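Local coordinates for protein M32 carboxypeptidase (Chitinophagaceae bacterium, PDB 7A03) that probably removes amino acids one at a time from the C-terminal ends of peptides, as a metal-dependent carboxypeptidase of the M32 family, at residues Q10-Y14 with N87-S91; F62-G68 with D94-K99; V83-N87 with Q282-C287. All coordinates share one frame; numbering follows the deposited sequence.

Contact 1: residues Q10-Y14 with N87-S91; sequences QYAAY and NIALS
Tyr14 lays its ring against the end of Ile88: the methyl CD1 sits over the ring centre, 3.6 Å from the centroid and 8° off the ring normal, a CH-pi contact. At the far end of the same ring OH of Tyr14 meets OG of Ser91 at 2.7 Å, a hydrogen bond near the ring plane in which either oxygen could donate. One turn back, Tyr11 OH accepts from ND2 of Asn87 at 3.1 Å, the bond close to straight and ring and amide nearly coplanar; the second hydrogen of that ND2 goes to OE1 of Gln282. CD1 of Ile88 also meets CE1 of Tyr11 at 4.0 Å, so one methyl serves both rings. Helices 9-37 and 82-100 of this largely helical metallopeptidase pack here at 47°, with their local axes 12.3 Å apart, a gap that two tyrosines bridge. Both rings span it because each CG stands anti to its own backbone nitrogen (chi1 -172° in Tyr11). A leucine in place of Tyr14 would probably leave the Ser91 hydroxyl without this partner and Ile88 CD1 without its ring face. Further out, Leu71 and Leu74 of helix 65-74 and Pro286 pack on Tyr14.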
# COMPACT_ATOMS: atom_id res chain seq x y z
N GLN A 10 -15.39 -30.75 -12.00
CA GLN A 10 -14.01 -30.28 -12.15
C GLN A 10 -13.83 -28.87 -11.58
O GLN A 10 -12.81 -28.59 -10.93
CB GLN A 10 -13.60 -30.37 -13.62
CG GLN A 10 -14.39 -29.51 -14.63
CD GLN A 10 -15.91 -29.53 -14.44
OE1 GLN A 10 -16.50 -30.59 -14.19
NE2 GLN A 10 -16.54 -28.36 -14.54
N TYR A 11 -14.79 -27.97 -11.81
CA TYR A 11 -14.66 -26.66 -11.19
C TYR A 11 -14.73 -26.77 -9.67
O TYR A 11 -14.00 -26.08 -8.96
CB TYR A 11 -15.71 -25.68 -11.72
CG TYR A 11 -15.47 -24.26 -11.24
CD1 TYR A 11 -14.60 -23.42 -11.90
CD2 TYR A 11 -16.11 -23.79 -10.09
CE1 TYR A 11 -14.36 -22.13 -11.45
CE2 TYR A 11 -15.87 -22.51 -9.63
CZ TYR A 11 -15.01 -21.68 -10.32
OH TYR A 11 -14.77 -20.41 -9.87
N ALA A 12 -15.59 -27.67 -9.15
CA ALA A 12 -15.64 -27.87 -7.71
C ALA A 12 -14.32 -28.40 -7.18
O ALA A 12 -13.91 -28.05 -6.06
CB ALA A 12 -16.80 -28.79 -7.33
N ALA A 13 -13.61 -29.22 -7.97
CA ALA A 13 -12.31 -29.70 -7.50
C ALA A 13 -11.28 -28.57 -7.49
O ALA A 13 -10.45 -28.49 -6.57
CB ALA A 13 -11.83 -30.88 -8.35
N TYR A 14 -11.33 -27.69 -8.49
CA TYR A 14 -10.50 -26.49 -8.47
C TYR A 14 -10.76 -25.65 -7.22
O TYR A 14 -9.83 -25.22 -6.53
CB TYR A 14 -10.75 -25.68 -9.74
CG TYR A 14 -10.39 -24.22 -9.64
CD1 TYR A 14 -9.07 -23.80 -9.70
CD2 TYR A 14 -11.39 -23.25 -9.50
CE1 TYR A 14 -8.74 -22.44 -9.61
CE2 TYR A 14 -11.07 -21.91 -9.41
CZ TYR A 14 -9.75 -21.50 -9.47
OH TYR A 14 -9.46 -20.15 -9.37
N ASN A 87 -11.64 -16.66 -12.87
CA ASN A 87 -10.91 -17.38 -11.83
C ASN A 87 -9.92 -18.36 -12.42
O ASN A 87 -8.74 -18.38 -12.04
CB ASN A 87 -11.89 -18.10 -10.91
CG ASN A 87 -12.50 -17.17 -9.88
OD1 ASN A 87 -11.91 -16.16 -9.51
ND2 ASN A 87 -13.68 -17.53 -9.38
N ILE A 88 -10.38 -19.19 -13.36
CA ILE A 88 -9.50 -20.17 -13.99
C ILE A 88 -8.34 -19.47 -14.70
O ILE A 88 -7.18 -19.87 -14.57
CB ILE A 88 -10.29 -21.08 -14.95
CG1 ILE A 88 -11.35 -21.88 -14.19
CG2 ILE A 88 -9.36 -22.02 -15.70
CD1 ILE A 88 -10.79 -22.74 -13.08
N ALA A 89 -8.63 -18.40 -15.47
CA ALA A 89 -7.58 -17.73 -16.24
C ALA A 89 -6.54 -17.10 -15.32
O ALA A 89 -5.32 -17.22 -15.55
CB ALA A 89 -8.19 -16.69 -17.17
N LEU A 90 -6.99 -16.41 -14.27
CA LEU A 90 -6.06 -15.75 -13.37
C LEU A 90 -5.26 -16.77 -12.57
O LEU A 90 -4.06 -16.60 -12.36
CB LEU A 90 -6.81 -14.79 -12.44
CG LEU A 90 -7.33 -13.54 -13.15
CD1 LEU A 90 -8.11 -12.66 -12.19
CD2 LEU A 90 -6.17 -12.78 -13.77
N SER A 91 -5.92 -17.84 -12.13
CA SER A 91 -5.22 -18.86 -11.36
C SER A 91 -4.19 -19.56 -12.23
O SER A 91 -3.11 -19.92 -11.75
CB SER A 91 -6.23 -19.86 -10.80
OG SER A 91 -6.87 -19.36 -9.63

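Contact 2: residues F62-G68 with D94-K99; sequences FTAPELG and DYDKNK
The carbonyl oxygen of Ala64 is gripped from three sides of the sequence: Tyr95 OH donates to Ala64 O at 2.9 Å, arriving from above the carbonyl plane and not on a lone pair, and the backbone N-H groups of Leu67 and Gly68 add weak bonds. This is where the turn between helices 44-62 and 65-74 meets the C-terminal part of helix 82-100 in the helical M32 fold, with Ala64 as N-cap residue of helix 65-74. Gly68 lies over one face of the Tyr95 ring, CA 3.8 Å from the centroid in a CH-pi contact, and a beta carbon there would run into the hydroxyl. Leu67 CD2 adds apolar contact at CD2 of the same ring. Lys99 bends at chi2 (-72°) and then runs extended, which brings NZ to Thr63 O at 2.8 Å, tilted 16° from the carbonyl plane. Phe62 comes edge-on to helix 82-100, its CZ 3.6 Å from CB of Asp94, while its ring stands nearly perpendicular to the amide of Asn98. Met18 and Ile21 of helix 9-37 also touch Phe62, and Asp94 turns its carboxylate to a salt bridge with Arg468. A water joins the two backbones, donating to Phe62 O at 2.8 Å and to Tyr95 O, and accepting from ND2 of Asn98 at 3.1 Å.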
# COMPACT_ATOMS: atom_id res chain seq x y z
N PHE A 62 0.36 -25.18 -4.11
CA PHE A 62 0.04 -24.35 -5.26
C PHE A 62 0.88 -24.68 -6.48
O PHE A 62 0.58 -24.19 -7.58
CB PHE A 62 0.13 -22.86 -4.93
CG PHE A 62 -0.38 -22.01 -6.03
CD1 PHE A 62 -1.70 -22.12 -6.44
CD2 PHE A 62 0.46 -21.14 -6.70
CE1 PHE A 62 -2.18 -21.34 -7.48
CE2 PHE A 62 -0.01 -20.37 -7.73
CZ PHE A 62 -1.33 -20.47 -8.13
N THR A 63 1.92 -25.50 -6.34
CA THR A 63 2.72 -25.94 -7.47
C THR A 63 2.40 -27.38 -7.86
O THR A 63 3.07 -27.93 -8.74
CB THR A 63 4.22 -25.79 -7.18
OG1 THR A 63 4.55 -26.54 -6.00
CG2 THR A 63 4.59 -24.33 -7.00
N ALA A 64 1.39 -27.98 -7.25
CA ALA A 64 1.11 -29.40 -7.45
C ALA A 64 0.73 -29.66 -8.91
O ALA A 64 -0.06 -28.91 -9.49
CB ALA A 64 -0.05 -29.84 -6.55
N PRO A 65 1.27 -30.72 -9.52
CA PRO A 65 0.91 -31.02 -10.92
C PRO A 65 -0.58 -31.22 -11.15
O PRO A 65 -1.09 -30.86 -12.22
CB PRO A 65 1.71 -32.30 -11.22
CG PRO A 65 2.83 -32.29 -10.22
CD PRO A 65 2.27 -31.66 -8.98
N GLU A 66 -1.29 -31.81 -10.18
CA GLU A 66 -2.72 -32.06 -10.34
C GLU A 66 -3.49 -30.75 -10.50
O GLU A 66 -4.44 -30.67 -11.28
CB GLU A 66 -3.25 -32.82 -9.14
CG GLU A 66 -2.67 -34.22 -8.97
CD GLU A 66 -1.40 -34.24 -8.14
OE1 GLU A 66 -0.91 -33.15 -7.75
OE2 GLU A 66 -0.89 -35.35 -7.89
N LEU A 67 -3.07 -29.72 -9.76
CA LEU A 67 -3.70 -28.42 -9.92
C LEU A 67 -3.45 -27.85 -11.31
O LEU A 67 -4.36 -27.29 -11.93
CB LEU A 67 -3.22 -27.48 -8.82
CG LEU A 67 -3.80 -26.06 -8.88
CD1 LEU A 67 -5.31 -26.10 -8.74
CD2 LEU A 67 -3.18 -25.17 -7.81
N GLY A 68 -2.22 -27.99 -11.83
CA GLY A 68 -1.96 -27.50 -13.17
C GLY A 68 -2.79 -28.21 -14.22
O GLY A 68 -3.34 -27.58 -15.13
N ASP A 94 -1.23 -17.19 -12.37
CA ASP A 94 -0.54 -17.31 -11.08
C ASP A 94 0.27 -18.60 -11.01
O ASP A 94 1.39 -18.61 -10.49
CB ASP A 94 -1.58 -17.32 -9.93
CG ASP A 94 -2.32 -15.99 -9.78
OD1 ASP A 94 -1.89 -14.97 -10.35
OD2 ASP A 94 -3.36 -15.96 -9.06
N TYR A 95 -0.28 -19.69 -11.54
CA TYR A 95 0.37 -21.00 -11.46
C TYR A 95 1.57 -21.07 -12.39
O TYR A 95 2.64 -21.55 -11.99
CB TYR A 95 -0.66 -22.07 -11.80
CG TYR A 95 -0.16 -23.50 -11.78
CD1 TYR A 95 0.39 -24.08 -12.92
CD2 TYR A 95 -0.26 -24.27 -10.63
CE1 TYR A 95 0.84 -25.40 -12.90
CE2 TYR A 95 0.19 -25.60 -10.61
CZ TYR A 95 0.73 -26.15 -11.74
OH TYR A 95 1.16 -27.45 -11.70
N ASP A 96 1.43 -20.58 -13.63
CA ASP A 96 2.50 -20.73 -14.62
C ASP A 96 3.68 -19.83 -14.30
O ASP A 96 4.84 -20.17 -14.63
CB ASP A 96 1.97 -20.42 -16.02
CG ASP A 96 1.15 -21.55 -16.60
OD1 ASP A 96 1.31 -22.71 -16.15
OD2 ASP A 96 0.35 -21.29 -17.52
N LYS A 97 3.42 -18.68 -13.66
CA LYS A 97 4.51 -17.81 -13.23
C LYS A 97 5.59 -18.60 -12.50
O LYS A 97 6.78 -18.52 -12.85
CB LYS A 97 3.94 -16.69 -12.37
CG LYS A 97 4.81 -15.46 -12.33
CD LYS A 97 5.27 -15.21 -10.91
CE LYS A 97 6.63 -14.57 -10.90
NZ LYS A 97 7.19 -14.36 -9.54
N ASN A 98 5.19 -19.42 -11.52
CA ASN A 98 6.17 -20.24 -10.80
C ASN A 98 6.89 -21.20 -11.73
O ASN A 98 8.09 -21.48 -11.54
CB ASN A 98 5.47 -21.02 -9.68
CG ASN A 98 4.80 -20.11 -8.67
OD1 ASN A 98 5.46 -19.34 -7.98
ND2 ASN A 98 3.48 -20.20 -8.58
N LYS A 99 6.20 -21.74 -12.73
CA LYS A 99 6.82 -22.73 -13.59
C LYS A 99 7.85 -22.11 -14.53
O LYS A 99 8.64 -22.85 -15.13
CB LYS A 99 5.76 -23.53 -14.35
CG LYS A 99 4.67 -24.12 -13.44
CD LYS A 99 5.20 -25.28 -12.60
CE LYS A 99 4.20 -25.69 -11.52
NZ LYS A 99 4.62 -26.91 -10.77
O HOH W 1 2.48 -23.02 -9.30

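Contact 3: residues V83-N87 with Q282-C287; sequences VQQKN and QYGLPC
Asn87 presents both ends of its amide to residues 282-287, an irregular connection between helices 258-277 and 293-307 that opens with a type II beta turn, Gln282 to Leu285. Its OD1 accepts the backbone N-H of Cys287 at 2.9 Å, in the carbonyl plane. Its ND2 donates to OE1 of Gln282 at 2.8 Å, nearly straight at 169° and on a lone pair; the two amides lie almost coplanar, 15° apart. With CG beside its own backbone nitrogen (chi1 -80°), the group is aimed at the loop, and these bonds, with the one from ND2 to Tyr11 OH, probably fix its rotation. Around this buried amide the packing is close: Pro286 CD lies 3.2 Å from Asn87 OD1, and CD1 of Leu285 lies 3.7 Å from ND2. Toward Val83 and Lys86, which are partly exposed, the contact thins. Val83 CG1 touches CB of Cys287 at 4.0 Å and the amide of Gln282, near a bound PEG molecule. Lys86 gives only its aliphatic stem to the loop, its charged end leading away to a cation-pi contact with Phe469. Its chain bends at chi2 and chi3, and CG of Lys86 lies 4.0 Å from SG of Cys287.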
# COMPACT_ATOMS: atom_id res chain seq x y z
N VAL A 83 -17.34 -15.19 -14.10
CA VAL A 83 -16.52 -15.23 -12.90
C VAL A 83 -15.69 -16.51 -12.84
O VAL A 83 -14.50 -16.48 -12.52
CB VAL A 83 -17.38 -15.01 -11.64
CG1 VAL A 83 -16.60 -15.34 -10.37
CG2 VAL A 83 -17.89 -13.58 -11.61
N GLN A 84 -16.30 -17.66 -13.14
CA GLN A 84 -15.56 -18.92 -13.12
C GLN A 84 -14.41 -18.89 -14.12
O GLN A 84 -13.28 -19.29 -13.81
CB GLN A 84 -16.51 -20.07 -13.46
CG GLN A 84 -17.57 -20.33 -12.39
CD GLN A 84 -18.56 -21.38 -12.83
OE1 GLN A 84 -19.16 -21.26 -13.90
NE2 GLN A 84 -18.74 -22.42 -12.02
N GLN A 85 -14.70 -18.43 -15.34
CA GLN A 85 -13.67 -18.37 -16.38
C GLN A 85 -12.55 -17.43 -15.98
O GLN A 85 -11.37 -17.73 -16.21
CB GLN A 85 -14.29 -17.92 -17.70
CG GLN A 85 -15.12 -18.99 -18.39
CD GLN A 85 -15.43 -18.61 -19.83
OE1 GLN A 85 -14.68 -17.86 -20.47
NE2 GLN A 85 -16.55 -19.11 -20.35
N LYS A 86 -12.90 -16.29 -15.37
CA LYS A 86 -11.86 -15.36 -14.93
C LYS A 86 -11.01 -15.99 -13.83
O LYS A 86 -9.78 -15.84 -13.83
CB LYS A 86 -12.49 -14.05 -14.47
CG LYS A 86 -11.48 -12.98 -14.03
CD LYS A 86 -10.73 -12.42 -15.22
CE LYS A 86 -11.68 -11.77 -16.23
NZ LYS A 86 -10.96 -11.11 -17.35
N ASN A 87 -11.64 -16.66 -12.87
CA ASN A 87 -10.91 -17.38 -11.83
C ASN A 87 -9.92 -18.36 -12.42
O ASN A 87 -8.74 -18.38 -12.04
CB ASN A 87 -11.89 -18.10 -10.91
CG ASN A 87 -12.50 -17.17 -9.88
OD1 ASN A 87 -11.91 -16.16 -9.51
ND2 ASN A 87 -13.68 -17.53 -9.38
N GLN A 282 -16.24 -16.39 -2.81
CA GLN A 282 -15.05 -16.40 -3.63
C GLN A 282 -13.78 -16.58 -2.82
O GLN A 282 -12.68 -16.36 -3.35
CB GLN A 282 -14.97 -15.11 -4.44
CG GLN A 282 -16.03 -15.02 -5.48
CD GLN A 282 -15.84 -16.01 -6.59
OE1 GLN A 282 -14.74 -16.11 -7.17
NE2 GLN A 282 -16.90 -16.74 -6.94
N TYR A 283 -13.91 -16.99 -1.56
CA TYR A 283 -12.76 -17.23 -0.70
C TYR A 283 -11.74 -18.13 -1.39
O TYR A 283 -12.09 -19.19 -1.92
CB TYR A 283 -13.29 -17.94 0.54
CG TYR A 283 -12.24 -18.45 1.51
CD1 TYR A 283 -11.68 -17.60 2.45
CD2 TYR A 283 -11.82 -19.79 1.49
CE1 TYR A 283 -10.73 -18.06 3.35
CE2 TYR A 283 -10.88 -20.24 2.39
CZ TYR A 283 -10.34 -19.38 3.31
OH TYR A 283 -9.41 -19.84 4.20
N GLY A 284 -10.49 -17.69 -1.42
CA GLY A 284 -9.43 -18.47 -2.02
C GLY A 284 -9.27 -18.32 -3.52
O GLY A 284 -8.31 -18.86 -4.08
N LEU A 285 -10.16 -17.60 -4.19
CA LEU A 285 -10.18 -17.50 -5.65
C LEU A 285 -9.85 -16.08 -6.08
O LEU A 285 -10.05 -15.13 -5.32
CB LEU A 285 -11.57 -17.88 -6.18
CG LEU A 285 -12.20 -19.13 -5.56
CD1 LEU A 285 -13.56 -19.43 -6.19
CD2 LEU A 285 -11.29 -20.33 -5.78
N PRO A 286 -9.36 -15.90 -7.31
CA PRO A 286 -8.96 -14.55 -7.73
C PRO A 286 -10.06 -13.51 -7.60
O PRO A 286 -9.79 -12.38 -7.19
CB PRO A 286 -8.48 -14.75 -9.18
CG PRO A 286 -8.02 -16.20 -9.21
CD PRO A 286 -9.01 -16.92 -8.32
N CYS A 287 -11.31 -13.89 -7.88
CA CYS A 287 -12.41 -12.94 -7.73
C CYS A 287 -12.82 -12.74 -6.28
O CYS A 287 -13.78 -12.01 -6.03
CB CYS A 287 -13.58 -13.28 -8.66
SG CYS A 287 -13.14 -13.13 -10.42

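How the contacts relate
From the N terminus, helix 9-37 starts contact 1, which closes on helix 82-100 after about 70 mostly helical residues. Within that span the chain passes the turn at 62-68, whose partner 94-99 lies beyond it, so contacts 1 and 2 cross. Contact 3 leaves from 83-87, overlapping contact 1 at Asn87, and returns only at 282-287, almost 200 residues later; it crosses contact 2 as well. Helix 82-100 is thus common to all three, meeting the first helix, the turn into helix 65-74 and a distant loop. Besides sharing Asn87, contacts 1 and 3 touch where Pro286 packs against Ser91. Contact 2 touches contact 1 through Phe62 and Ser91.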